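Local coordinates for amino acid ABC transporter, binding protein (PDB 3VV5) that binds an amino acid, here the lysine analogue L-thialysine, in the periplasm and probably delivers it to an ABC transporter for uptake, at residues Q25-E30 with E37-T42; P47-F52 with P118-G123; I89-N92 with F98-A101; D189-K194 with K251-D256. All coordinates share one frame; numbering follows the deposited sequence.

Contact 1: Q25-E30 with E37-T42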
loop_
_atom_site.group_PDB
_atom_site.type_symbol
_atom_site.label_atom_id
_atom_site.label_comp_id
_atom_site.label_asym_id
_atom_site.label_seq_id
_atom_site.Cartn_x
_atom_site.Cartn_y
_atom_site.Cartn_z
ATOM N N GLN A 25 23.418 -1.793 -1.466
ATOM C CA GLN A 25 24.080 -0.874 -0.534
ATOM C C GLN A 25 23.061 0.166 -0.053
ATOM O O GLN A 25 22.193 0.596 -0.828
ATOM C CB GLN A 25 25.272 -0.161 -1.187
ATOM C CG GLN A 25 26.345 0.286 -0.185
ATOM C CD GLN A 25 26.703 1.773 -0.298
ATOM O OE1 GLN A 25 26.837 2.320 -1.400
ATOM N NE2 GLN A 25 26.868 2.428 0.855
ATOM N N VAL A 26 23.154 0.554 1.215
ATOM C CA VAL A 26 22.350 1.670 1.730
ATOM C C VAL A 26 23.069 2.961 1.309
ATOM O O VAL A 26 24.207 3.204 1.716
ATOM C CB VAL A 26 22.149 1.580 3.262
ATOM C CG1 VAL A 26 21.223 2.694 3.775
ATOM C CG2 VAL A 26 21.599 0.212 3.660
ATOM N N ARG A 27 22.427 3.763 0.463
ATOM C CA ARG A 27 23.062 4.955 -0.085
ATOM C C ARG A 27 22.459 6.225 0.508
ATOM O O ARG A 27 21.248 6.360 0.603
ATOM C CB ARG A 27 22.938 4.999 -1.613
ATOM C CG ARG A 27 23.356 3.734 -2.377
ATOM C CD ARG A 27 23.486 4.026 -3.886
ATOM N NE ARG A 27 22.185 4.233 -4.517
ATOM C CZ ARG A 27 21.982 4.895 -5.656
ATOM N NH1 ARG A 27 20.751 5.016 -6.139
ATOM N NH2 ARG A 27 22.997 5.444 -6.317
ATOM N N SER A 28 23.318 7.164 0.894
ATOM C CA SER A 28 22.861 8.468 1.361
ATOM C C SER A 28 22.348 9.282 0.178
ATOM O O SER A 28 22.639 8.960 -0.982
ATOM C CB SER A 28 24.020 9.217 2.004
ATOM O OG SER A 28 24.830 9.738 0.967
ATOM N N PHE A 29 21.625 10.363 0.472
ATOM C CA PHE A 29 21.036 11.196 -0.571
ATOM C C PHE A 29 22.084 11.792 -1.511
ATOM O O PHE A 29 21.887 11.841 -2.732
ATOM C CB PHE A 29 20.187 12.326 0.027
ATOM C CG PHE A 29 19.632 13.256 -1.014
ATOM C CD1 PHE A 29 18.689 12.804 -1.929
ATOM C CD2 PHE A 29 20.091 14.570 -1.111
ATOM C CE1 PHE A 29 18.190 13.645 -2.938
ATOM C CE2 PHE A 29 19.603 15.429 -2.089
ATOM C CZ PHE A 29 18.649 14.963 -3.018
ATOM N N GLU A 30 23.170 12.286 -0.919
ATOM C CA GLU A 30 24.302 12.832 -1.662
ATOM C C GLU A 30 24.882 11.795 -2.671
ATOM O O GLU A 30 25.136 12.109 -3.848
ATOM C CB GLU A 30 25.361 13.404 -0.682
ATOM C CG GLU A 30 25.535 12.657 0.706
ATOM C CD GLU A 30 24.913 13.396 1.927
ATOM O OE1 GLU A 30 25.161 14.608 2.106
ATOM O OE2 GLU A 30 24.200 12.765 2.732
ATOM N N GLU A 37 20.413 8.551 -10.384
ATOM C CA GLU A 37 19.250 7.639 -10.345
ATOM C C GLU A 37 18.905 7.193 -8.923
ATOM O O GLU A 37 19.787 7.003 -8.106
ATOM C CB GLU A 37 19.461 6.413 -11.243
ATOM C CG GLU A 37 20.805 5.690 -11.042
ATOM C CD GLU A 37 20.659 4.242 -10.612
ATOM O OE1 GLU A 37 21.389 3.843 -9.667
ATOM O OE2 GLU A 37 19.830 3.503 -11.204
ATOM N N ILE A 38 17.609 7.034 -8.643
ATOM C CA ILE A 38 17.143 6.480 -7.379
ATOM C C ILE A 38 16.336 5.194 -7.652
ATOM O O ILE A 38 15.413 5.172 -8.494
ATOM C CB ILE A 38 16.326 7.524 -6.564
ATOM C CG1 ILE A 38 16.070 7.018 -5.131
ATOM C CG2 ILE A 38 15.000 7.903 -7.286
ATOM C CD1 ILE A 38 15.807 8.112 -4.138
ATOM N N ARG A 39 16.701 4.134 -6.943
ATOM C CA ARG A 39 16.032 2.847 -7.084
ATOM C C ARG A 39 14.887 2.766 -6.100
ATOM O O ARG A 39 15.092 2.897 -4.890
ATOM C CB ARG A 39 16.978 1.689 -6.796
ATOM C CG ARG A 39 18.353 1.715 -7.482
ATOM C CD ARG A 39 19.055 0.416 -7.093
ATOM N NE ARG A 39 20.464 0.582 -6.748
ATOM C CZ ARG A 39 20.944 0.750 -5.510
ATOM N NH1 ARG A 39 22.253 0.875 -5.345
ATOM N NH2 ARG A 39 20.142 0.808 -4.440
ATOM N N ILE A 40 13.688 2.504 -6.616
ATOM C CA ILE A 40 12.469 2.519 -5.804
ATOM C C ILE A 40 11.810 1.138 -5.807
ATOM O O ILE A 40 11.516 0.597 -6.873
ATOM C CB ILE A 40 11.462 3.559 -6.347
ATOM C CG1 ILE A 40 12.170 4.874 -6.734
ATOM C CG2 ILE A 40 10.331 3.813 -5.325
ATOM C CD1 ILE A 40 11.199 5.917 -7.349
ATOM N N GLY A 41 11.589 0.571 -4.625
ATOM C CA GLY A 41 10.961 -0.760 -4.512
ATOM C C GLY A 41 9.458 -0.596 -4.377
ATOM O O GLY A 41 8.989 0.295 -3.665
ATOM N N THR A 42 8.702 -1.401 -5.118
ATOM C CA THR A 42 7.245 -1.418 -4.965
ATOM C C THR A 42 6.748 -2.843 -5.254
ATOM O O THR A 42 7.556 -3.722 -5.509
ATOM C CB THR A 42 6.529 -0.364 -5.853
ATOM O OG1 THR A 42 5.237 -0.098 -5.300
ATOM C CG2 THR A 42 6.350 -0.858 -7.278
#
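Arg27 reaches across to strand 37-42 and meets Glu37 and Arg39 in two different ways. Toward Glu37 the meeting is polar. Arg27 NH1 donates to the backbone O of Glu37 at 3.0 Å, with an N-H...O angle of 153°. That oxygen sits at the edge of the guanidinium, slightly out of its plane, and the donor itself is tilted from the carbonyl plane. The Glu37 carboxylate adds only a long salt bridge: OE1 of Glu37 is 3.8 Å from Arg27 NH1 but well out of the guanidinium plane, which makes the attraction one of charge alone. A bend at chi3 (-71°) turns the end of Arg27 into this position.

Strand 37-42 is an interior strand, between 76-81 and 98-100, of the sheet in one lobe of this type II periplasmic binding protein, and the chain enters it through helix 29-35, which Ser28 caps at its N-terminus.

Arg39 approaches Arg27 at about a right angle, with the two guanidinium planes 37° apart. Arg27 NE lies over one face of the Arg39 group, 3.5 Å from Arg39 NH1; two donors meet here, so no bond forms. Asp97 probably offsets the clustered positive charge, since its OD2 forms a salt bridge with Arg27 NH1 and also accepts from the backbone N of Arg39. Beyond the pair, Gln25 O lies at the edge of the Arg39 guanidinium, 4.2 Å from Arg39 NH2, too long for a bond.

Contact 2: P47-F52 with P118-G123. With SLZ (L-thialysine), chain C.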
loop_
_atom_site.group_PDB
_atom_site.type_symbol
_atom_site.label_atom_id
_atom_site.label_comp_id
_atom_site.label_asym_id
_atom_site.label_seq_id
_atom_site.Cartn_x
_atom_site.Cartn_y
_atom_site.Cartn_z
ATOM N N PRO A 47 -3.790 -2.354 -7.155
ATOM C CA PRO A 47 -4.436 -1.219 -7.807
ATOM C C PRO A 47 -5.421 -0.562 -6.830
ATOM O O PRO A 47 -6.119 -1.283 -6.089
ATOM C CB PRO A 47 -5.205 -1.875 -8.968
ATOM C CG PRO A 47 -5.519 -3.282 -8.454
ATOM C CD PRO A 47 -4.286 -3.658 -7.667
ATOM N N PRO A 48 -5.558 0.774 -6.872
ATOM C CA PRO A 48 -4.964 1.740 -7.821
ATOM C C PRO A 48 -3.684 2.404 -7.311
ATOM O O PRO A 48 -3.246 3.396 -7.883
ATOM C CB PRO A 48 -6.072 2.798 -7.942
ATOM C CG PRO A 48 -6.656 2.829 -6.549
ATOM C CD PRO A 48 -6.649 1.393 -6.089
ATOM N N PHE A 49 -3.092 1.866 -6.252
ATOM C CA PHE A 49 -1.892 2.477 -5.629
ATOM C C PHE A 49 -0.592 2.188 -6.374
ATOM O O PHE A 49 0.189 3.115 -6.677
ATOM C CB PHE A 49 -1.792 2.036 -4.169
ATOM C CG PHE A 49 -2.871 2.625 -3.313
ATOM C CD1 PHE A 49 -2.791 3.966 -2.917
ATOM C CD2 PHE A 49 -3.978 1.877 -2.938
ATOM C CE1 PHE A 49 -3.794 4.544 -2.167
ATOM C CE2 PHE A 49 -4.998 2.451 -2.159
ATOM C CZ PHE A 49 -4.900 3.787 -1.769
ATOM N N ASN A 50 -0.347 0.903 -6.645
ATOM C CA ASN A 50 0.830 0.487 -7.412
ATOM C C ASN A 50 0.518 -0.837 -8.099
ATOM O O ASN A 50 0.211 -1.835 -7.438
ATOM C CB ASN A 50 2.110 0.393 -6.533
ATOM C CG ASN A 50 1.992 -0.631 -5.376
ATOM O OD1 ASN A 50 2.331 -1.818 -5.524
ATOM N ND2 ASN A 50 1.546 -0.158 -4.211
ATOM N N TYR A 51 0.580 -0.843 -9.427
ATOM C CA TYR A 51 0.084 -1.994 -10.182
ATOM C C TYR A 51 0.589 -1.903 -11.603
ATOM O O TYR A 51 0.927 -0.827 -12.090
ATOM C CB TYR A 51 -1.465 -2.092 -10.151
ATOM C CG TYR A 51 -2.163 -1.008 -10.945
ATOM C CD1 TYR A 51 -2.597 -1.251 -12.266
ATOM C CD2 TYR A 51 -2.365 0.273 -10.398
ATOM C CE1 TYR A 51 -3.218 -0.254 -13.027
ATOM C CE2 TYR A 51 -3.000 1.310 -11.169
ATOM C CZ TYR A 51 -3.421 1.018 -12.471
ATOM O OH TYR A 51 -4.027 1.989 -13.248
ATOM N N PHE A 52 0.644 -3.039 -12.268
ATOM C CA PHE A 52 0.960 -3.050 -13.688
ATOM C C PHE A 52 -0.323 -2.928 -14.482
ATOM O O PHE A 52 -1.244 -3.744 -14.312
ATOM C CB PHE A 52 1.709 -4.332 -14.073
ATOM C CG PHE A 52 3.122 -4.359 -13.604
ATOM C CD1 PHE A 52 4.140 -3.811 -14.384
ATOM C CD2 PHE A 52 3.450 -4.925 -12.365
ATOM C CE1 PHE A 52 5.465 -3.822 -13.949
ATOM C CE2 PHE A 52 4.776 -4.966 -11.934
ATOM C CZ PHE A 52 5.788 -4.393 -12.723
ATOM N N PRO A 118 3.562 10.404 6.543
ATOM C CA PRO A 118 2.699 9.585 5.676
ATOM C C PRO A 118 2.314 10.280 4.361
ATOM O O PRO A 118 2.105 11.487 4.347
ATOM C CB PRO A 118 1.453 9.355 6.543
ATOM C CG PRO A 118 1.437 10.523 7.506
ATOM C CD PRO A 118 2.887 10.791 7.796
ATOM N N HIS A 119 2.247 9.527 3.267
ATOM C CA HIS A 119 1.810 10.094 1.988
ATOM C C HIS A 119 0.325 9.864 1.707
ATOM O O HIS A 119 -0.198 10.377 0.715
ATOM C CB HIS A 119 2.687 9.635 0.809
ATOM C CG HIS A 119 2.691 8.153 0.576
ATOM N ND1 HIS A 119 3.432 7.279 1.348
ATOM C CD2 HIS A 119 2.081 7.396 -0.370
ATOM C CE1 HIS A 119 3.271 6.052 0.895
ATOM N NE2 HIS A 119 2.472 6.095 -0.158
ATOM N N TYR A 120 -0.351 9.099 2.574
ATOM C CA TYR A 120 -1.824 9.045 2.582
ATOM C C TYR A 120 -2.374 8.375 3.840
ATOM O O TYR A 120 -1.636 7.779 4.623
ATOM C CB TYR A 120 -2.440 8.418 1.310
ATOM C CG TYR A 120 -2.315 6.901 1.112
ATOM C CD1 TYR A 120 -3.330 6.038 1.541
ATOM C CD2 TYR A 120 -1.233 6.350 0.417
ATOM C CE1 TYR A 120 -3.259 4.667 1.339
ATOM C CE2 TYR A 120 -1.146 4.958 0.195
ATOM C CZ TYR A 120 -2.168 4.127 0.673
ATOM O OH TYR A 120 -2.123 2.765 0.468
ATOM N N CYS A 121 -3.673 8.525 4.022
ATOM C CA CYS A 121 -4.371 7.942 5.155
ATOM C C CYS A 121 -5.507 7.104 4.633
ATOM O O CYS A 121 -6.099 7.408 3.581
ATOM C CB CYS A 121 -4.872 9.021 6.108
ATOM S SG CYS A 121 -3.764 9.298 7.528
ATOM N N THR A 122 -5.806 6.033 5.364
ATOM C CA THR A 122 -6.715 5.024 4.864
ATOM C C THR A 122 -7.175 4.126 6.008
ATOM O O THR A 122 -6.933 4.401 7.180
ATOM C CB THR A 122 -6.020 4.182 3.737
ATOM O OG1 THR A 122 -6.974 3.348 3.070
ATOM C CG2 THR A 122 -4.891 3.306 4.289
ATOM N N GLY A 123 -7.808 3.021 5.663
ATOM C CA GLY A 123 -8.151 2.046 6.678
ATOM C C GLY A 123 -8.504 0.741 6.042
ATOM O O GLY A 123 -8.709 0.680 4.813
HETATM N N SLZ C . -1.798 -1.384 3.816
HETATM C CA SLZ C . -1.185 -2.719 3.637
HETATM C CB SLZ C . -0.274 -2.740 2.380
HETATM S SG SLZ C . -0.824 -3.614 0.870
HETATM C CD SLZ C . 0.642 -3.199 -0.141
HETATM C CE SLZ C . 0.760 -3.851 -1.522
HETATM N NZ SLZ C . 1.552 -2.961 -2.387
HETATM C C SLZ C . -0.267 -2.898 4.844
HETATM O O SLZ C . 0.001 -4.055 5.206
HETATM O OXT SLZ C . 0.157 -1.854 5.390
#
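Phe49 and Tyr120 carry this contact almost alone, through an offset stack with ring planes 10° apart and centroids separated by 4.4 Å. The packing is tight: Phe49 CE1 lies over the Tyr120 ring toward its rim, 3.3 Å from Tyr120 CZ. In return, the Tyr120 hydroxyl sits above the centre of the Phe49 ring, with Tyr120 OH 3.6 Å from Phe49 CE1. The hydroxyl is also hydrogen-bonded to Ser102 OG, which helps to fix the tyrosine ring in its stack.

Around this buried pair the segments separate quickly. The CA atoms of Phe49 and Tyr120 are 10.5 Å apart, so the rings alone bridge the gap, and the Thr122 side chain comes no nearer to the other segment than 5.3 Å. Strand 50-52 runs away from the other segment. Asn50 turns to the ligand: its ND2 is 3.3 Å from the L-thialysine NZ, a contact without a hydrogen bond, while Glu62 and Gly44 hold the amide in place. Phe49 and Asn50 form a classic beta bulge opposite Phe46, and His119 with Tyr120 forms another opposite Val217. Strand 120-129 probably serves as one of the strands linking the two lobes, as in relatives of this family, which puts the stack beside the ligand cleft of a two-lobed solute-binding protein.

Contact 3: I89-N92 with F98-A101. With SLZ (L-thialysine), chain C.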
loop_
_atom_site.group_PDB
_atom_site.type_symbol
_atom_site.label_atom_id
_atom_site.label_comp_id
_atom_site.label_asym_id
_atom_site.label_seq_id
_atom_site.Cartn_x
_atom_site.Cartn_y
_atom_site.Cartn_z
ATOM N N ILE A 89 12.528 -6.035 4.042
ATOM C CA ILE A 89 13.778 -6.784 4.191
ATOM C C ILE A 89 14.778 -6.412 3.103
ATOM O O ILE A 89 15.928 -6.081 3.400
ATOM C CB ILE A 89 13.519 -8.309 4.281
ATOM C CG1 ILE A 89 12.749 -8.574 5.581
ATOM C CG2 ILE A 89 14.841 -9.096 4.268
ATOM C CD1 ILE A 89 12.180 -9.971 5.727
ATOM N N GLN A 90 14.344 -6.421 1.848
ATOM C CA GLN A 90 15.254 -6.085 0.763
ATOM C C GLN A 90 15.727 -4.623 0.801
ATOM O O GLN A 90 16.826 -4.332 0.358
ATOM C CB GLN A 90 14.668 -6.420 -0.609
ATOM C CG GLN A 90 14.554 -7.937 -0.859
ATOM C CD GLN A 90 14.927 -8.347 -2.290
ATOM O OE1 GLN A 90 15.443 -9.437 -2.518
ATOM N NE2 GLN A 90 14.680 -7.480 -3.237
ATOM N N LEU A 91 14.884 -3.730 1.315
ATOM C CA LEU A 91 15.235 -2.325 1.485
ATOM C C LEU A 91 16.419 -2.215 2.443
ATOM O O LEU A 91 17.399 -1.526 2.154
ATOM C CB LEU A 91 14.029 -1.548 2.049
ATOM C CG LEU A 91 14.229 -0.116 2.573
ATOM C CD1 LEU A 91 14.761 0.797 1.447
ATOM C CD2 LEU A 91 12.940 0.433 3.159
ATOM N N ASN A 92 16.313 -2.924 3.566
ATOM C CA ASN A 92 17.380 -2.969 4.563
ATOM C C ASN A 92 18.672 -3.623 4.094
ATOM O O ASN A 92 19.720 -3.413 4.694
ATOM C CB ASN A 92 16.889 -3.612 5.862
ATOM C CG ASN A 92 16.240 -2.610 6.808
ATOM O OD1 ASN A 92 16.711 -1.477 6.967
ATOM N ND2 ASN A 92 15.152 -3.024 7.449
ATOM N N PHE A 98 14.572 3.461 -1.550
ATOM C CA PHE A 98 13.349 3.561 -0.768
ATOM C C PHE A 98 12.235 2.705 -1.341
ATOM O O PHE A 98 12.303 2.243 -2.488
ATOM C CB PHE A 98 12.895 5.015 -0.510
ATOM C CG PHE A 98 12.158 5.697 -1.665
ATOM C CD1 PHE A 98 10.757 5.794 -1.660
ATOM C CD2 PHE A 98 12.871 6.334 -2.692
ATOM C CE1 PHE A 98 10.067 6.462 -2.706
ATOM C CE2 PHE A 98 12.202 7.043 -3.742
ATOM C CZ PHE A 98 10.803 7.099 -3.750
ATOM N N VAL A 99 11.215 2.522 -0.521
ATOM C CA VAL A 99 10.066 1.724 -0.897
ATOM C C VAL A 99 8.809 2.594 -0.773
ATOM O O VAL A 99 8.634 3.315 0.222
ATOM C CB VAL A 99 9.951 0.469 0.014
ATOM C CG1 VAL A 99 8.597 -0.257 -0.172
ATOM C CG2 VAL A 99 11.097 -0.498 -0.252
ATOM N N ILE A 100 7.943 2.516 -1.784
ATOM C CA ILE A 100 6.592 3.091 -1.710
ATOM C C ILE A 100 5.628 2.057 -2.224
ATOM O O ILE A 100 5.550 1.807 -3.431
ATOM C CB ILE A 100 6.483 4.476 -2.443
ATOM C CG1 ILE A 100 5.108 5.137 -2.205
ATOM C CG2 ILE A 100 6.877 4.379 -3.945
ATOM C CD1 ILE A 100 5.093 6.600 -2.703
ATOM N N ALA A 101 4.924 1.419 -1.286
ATOM C CA ALA A 101 4.143 0.237 -1.585
ATOM C C ALA A 101 2.991 0.062 -0.576
ATOM O O ALA A 101 2.626 -1.062 -0.206
ATOM C CB ALA A 101 5.056 -0.979 -1.593
HETATM N N SLZ C . -1.798 -1.384 3.816
HETATM C CA SLZ C . -1.185 -2.719 3.637
HETATM C CB SLZ C . -0.274 -2.740 2.380
HETATM S SG SLZ C . -0.824 -3.614 0.870
HETATM C CD SLZ C . 0.642 -3.199 -0.141
HETATM C CE SLZ C . 0.760 -3.851 -1.522
HETATM N NZ SLZ C . 1.552 -2.961 -2.387
HETATM C C SLZ C . -0.267 -2.898 4.844
HETATM O O SLZ C . 0.001 -4.055 5.206
HETATM O OXT SLZ C . 0.157 -1.854 5.390
#
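Leu91, on helix 87-92, and Phe98, at the start of strand 98-100, bring their CA atoms within 6.6 Å, the nearest backbone approach of the two segments. A five-residue connection without helix or strand turns the chain from the one into the other. Strands 76-81 and 98-100 both run parallel to strand 37-42, which lies between them, so this helix belongs to a beta-alpha-beta crossover in the sheet of one lobe of the solute-binding fold.

Leu91 supplies all of the helix side of the contact. With CG anti to the backbone N (chi1 168°), its branches spread over the strand: Leu91 CD1 comes to 3.8 Å from Phe98 CA, a contact with backbone rather than with the aromatic ring. Val99 CG2 packs against the stem and one branch of Leu91, 3.9 Å from CB and 4.0 Å from CD2 of Leu91. Val99 points toward the helix, whereas the CB of Phe98 points away from it and carries the ring to the other face of the sheet, among Ile38, Ile40 and Met219. The interface is thus wholly apolar, and all three touching residues are buried. Ala220 of strand 206-222 also touches Leu91, extending the hydrophobic layer beneath the helix.

Past the strand, the chain turns a corner at Ala101 and enters the ligand pocket. Here the backbone, not the methyl group, recognises the ligand's distal amine: L-thialysine NZ donates a hydrogen bond to Ala101 O at 3.1 Å.

Contact 4: D189-K194 with K251-D256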
loop_
_atom_site.group_PDB
_atom_site.type_symbol
_atom_site.label_atom_id
_atom_site.label_comp_id
_atom_site.label_asym_id
_atom_site.label_seq_id
_atom_site.Cartn_x
_atom_site.Cartn_y
_atom_site.Cartn_z
ATOM N N ASP A 189 -7.786 -2.774 1.857
ATOM C CA ASP A 189 -7.819 -1.318 1.904
ATOM C C ASP A 189 -9.125 -0.763 1.353
ATOM O O ASP A 189 -9.611 -1.231 0.318
ATOM C CB ASP A 189 -6.636 -0.786 1.104
ATOM C CG ASP A 189 -6.606 0.709 1.043
ATOM O OD1 ASP A 189 -5.916 1.342 1.895
ATOM O OD2 ASP A 189 -7.264 1.246 0.128
ATOM N N ARG A 190 -9.652 0.289 2.000
ATOM C CA ARG A 190 -10.953 0.847 1.624
ATOM C C ARG A 190 -10.999 1.397 0.196
ATOM O O ARG A 190 -11.996 1.235 -0.504
ATOM C CB ARG A 190 -11.396 1.927 2.634
ATOM C CG ARG A 190 -10.424 3.116 2.764
ATOM C CD ARG A 190 -10.890 4.143 3.805
ATOM N NE ARG A 190 -12.125 4.802 3.372
ATOM C CZ ARG A 190 -12.979 5.422 4.185
ATOM N NH1 ARG A 190 -12.748 5.478 5.497
ATOM N NH2 ARG A 190 -14.071 5.984 3.684
ATOM N N PHE A 191 -9.919 2.047 -0.230
ATOM C CA PHE A 191 -9.844 2.556 -1.605
ATOM C C PHE A 191 -9.656 1.436 -2.621
ATOM O O PHE A 191 -10.175 1.515 -3.730
ATOM C CB PHE A 191 -8.707 3.576 -1.745
ATOM C CG PHE A 191 -8.879 4.791 -0.878
ATOM C CD1 PHE A 191 -9.816 5.775 -1.218
ATOM C CD2 PHE A 191 -8.113 4.954 0.274
ATOM C CE1 PHE A 191 -9.997 6.902 -0.420
ATOM C CE2 PHE A 191 -8.283 6.078 1.089
ATOM C CZ PHE A 191 -9.228 7.052 0.740
ATOM N N VAL A 192 -8.889 0.404 -2.272
ATOM C CA VAL A 192 -8.772 -0.712 -3.207
ATOM C C VAL A 192 -10.072 -1.491 -3.340
ATOM O O VAL A 192 -10.434 -1.862 -4.457
ATOM C CB VAL A 192 -7.440 -1.591 -3.135
ATOM C CG1 VAL A 192 -6.402 -1.082 -2.165
ATOM C CG2 VAL A 192 -7.692 -3.148 -3.109
ATOM N N ALA A 193 -10.799 -1.673 -2.233
ATOM C CA ALA A 193 -12.124 -2.306 -2.271
ATOM C C ALA A 193 -13.086 -1.515 -3.163
ATOM O O ALA A 193 -13.770 -2.082 -4.010
ATOM C CB ALA A 193 -12.706 -2.394 -0.849
ATOM N N LYS A 194 -13.126 -0.200 -2.954
ATOM C CA LYS A 194 -14.052 0.678 -3.673
ATOM C C LYS A 194 -13.779 0.595 -5.170
ATOM O O LYS A 194 -14.709 0.446 -5.964
ATOM C CB LYS A 194 -13.914 2.119 -3.163
ATOM C CG LYS A 194 -14.977 3.099 -3.651
ATOM C CD LYS A 194 -15.030 4.378 -2.779
ATOM C CE LYS A 194 -15.348 4.061 -1.304
ATOM N NZ LYS A 194 -16.048 5.185 -0.590
ATOM N N LYS A 251 -6.467 12.913 -9.597
ATOM C CA LYS A 251 -6.352 12.008 -10.751
ATOM C C LYS A 251 -6.823 10.584 -10.385
ATOM O O LYS A 251 -7.636 9.970 -11.071
ATOM C CB LYS A 251 -4.893 11.973 -11.236
ATOM C CG LYS A 251 -4.601 11.048 -12.450
ATOM C CD LYS A 251 -3.096 10.962 -12.740
ATOM C CE LYS A 251 -2.779 10.045 -13.925
ATOM N NZ LYS A 251 -1.293 10.028 -14.209
ATOM N N TRP A 252 -6.297 10.073 -9.282
ATOM C CA TRP A 252 -6.556 8.691 -8.900
ATOM C C TRP A 252 -7.843 8.456 -8.117
ATOM O O TRP A 252 -8.479 7.407 -8.284
ATOM C CB TRP A 252 -5.331 8.102 -8.179
ATOM C CG TRP A 252 -4.232 7.908 -9.166
ATOM C CD1 TRP A 252 -3.171 8.747 -9.392
ATOM C CD2 TRP A 252 -4.147 6.874 -10.148
ATOM N NE1 TRP A 252 -2.399 8.261 -10.427
ATOM C CE2 TRP A 252 -2.973 7.111 -10.904
ATOM C CE3 TRP A 252 -4.937 5.742 -10.447
ATOM C CZ2 TRP A 252 -2.574 6.273 -11.954
ATOM C CZ3 TRP A 252 -4.542 4.913 -11.494
ATOM C CH2 TRP A 252 -3.364 5.177 -12.229
ATOM N N PHE A 253 -8.229 9.415 -7.276
ATOM C CA PHE A 253 -9.349 9.217 -6.324
ATOM C C PHE A 253 -10.523 10.203 -6.425
ATOM O O PHE A 253 -11.603 9.946 -5.884
ATOM C CB PHE A 253 -8.791 9.236 -4.896
ATOM C CG PHE A 253 -7.685 8.258 -4.672
ATOM C CD1 PHE A 253 -7.941 6.887 -4.661
ATOM C CD2 PHE A 253 -6.373 8.705 -4.470
ATOM C CE1 PHE A 253 -6.902 5.966 -4.449
ATOM C CE2 PHE A 253 -5.336 7.800 -4.251
ATOM C CZ PHE A 253 -5.603 6.424 -4.251
ATOM N N GLY A 254 -10.312 11.327 -7.102
ATOM C CA GLY A 254 -11.319 12.394 -7.207
ATOM C C GLY A 254 -11.515 13.120 -5.884
ATOM O O GLY A 254 -12.510 13.822 -5.684
ATOM N N GLU A 255 -10.560 12.928 -4.974
ATOM C CA GLU A 255 -10.572 13.544 -3.659
ATOM C C GLU A 255 -9.133 13.581 -3.128
ATOM O O GLU A 255 -8.246 12.936 -3.695
ATOM C CB GLU A 255 -11.492 12.761 -2.704
ATOM C CG GLU A 255 -11.034 11.317 -2.401
ATOM C CD GLU A 255 -12.030 10.532 -1.562
ATOM O OE1 GLU A 255 -12.952 9.918 -2.137
ATOM O OE2 GLU A 255 -11.880 10.518 -0.326
ATOM N N ASP A 256 -8.908 14.341 -2.057
ATOM C CA ASP A 256 -7.583 14.453 -1.471
ATOM C C ASP A 256 -7.492 13.443 -0.346
ATOM O O ASP A 256 -8.249 13.500 0.631
ATOM C CB ASP A 256 -7.310 15.880 -0.976
ATOM C CG ASP A 256 -5.830 16.147 -0.749
ATOM O OD1 ASP A 256 -5.271 17.070 -1.403
ATOM O OD2 ASP A 256 -5.223 15.427 0.071
#
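Phe191 and Phe253 adopt the same first torsion, each with CG anti to its own carbonyl carbon (chi1 -62° and -54°), and these settings swing the two rings into the gap between helices 190-200 and 244-253. The two helices probably belong to different lobes, helix 244-253 packing on the 61-72 side through Phe61 and Asp64, so the contact is consistent with an interlobe junction of the two-lobed binding fold. It lies on the surface side, with the Phe191 side chain about 10 Å from the bound L-thialysine.

The rings meet obliquely: their planes are 52° apart and their centroids 5.2 Å. The nearest atoms are Phe191 CB and Phe253 CE1, at 4.0 Å, with the two side chains crossing at about a right angle. Phe253 is also met by Phe61, edge-to-face, and by Phe49, which joins this pair to a larger aromatic cluster.

After helix 244-253 ends, Gly254 takes a positive phi and Glu255 folds back toward the first segment. The Glu255 carboxylate reaches the edge of the Phe191 ring from the opposite direction, Glu255 OE2 lying 4.1 Å from Phe191 CE1. At the start of helix 190-200, Asp189 is the N-cap: Asp189 OD2 uses its anti lone pair to accept from Val192 N at 3.0 Å, and takes a weak second bond from Phe191 N.

Contacts 2 and 3 are buried and both reach L-thialysine, whereas contact 1 is partly buried and lies far from the chain's centre, on the same sheet, and contact 4 lies at the surface. Contacts 1 and 3 each hold one of two neighbouring strands, 37-42 and 98-100, joined between Gly41 N and Phe98 O (2.8 Å), yet one is charged and the other aliphatic. Contacts 2 and 4 are both aromatic and form one cluster, with Phe49 CE1 3.3 Å from Phe253 CZ; Thr122 OG1 and Asp189 OD1 add a hydrogen bond between them. Contacts 1 and 4 lie on opposite sides of the chain's centre, about 12 Å apart at their nearest atoms.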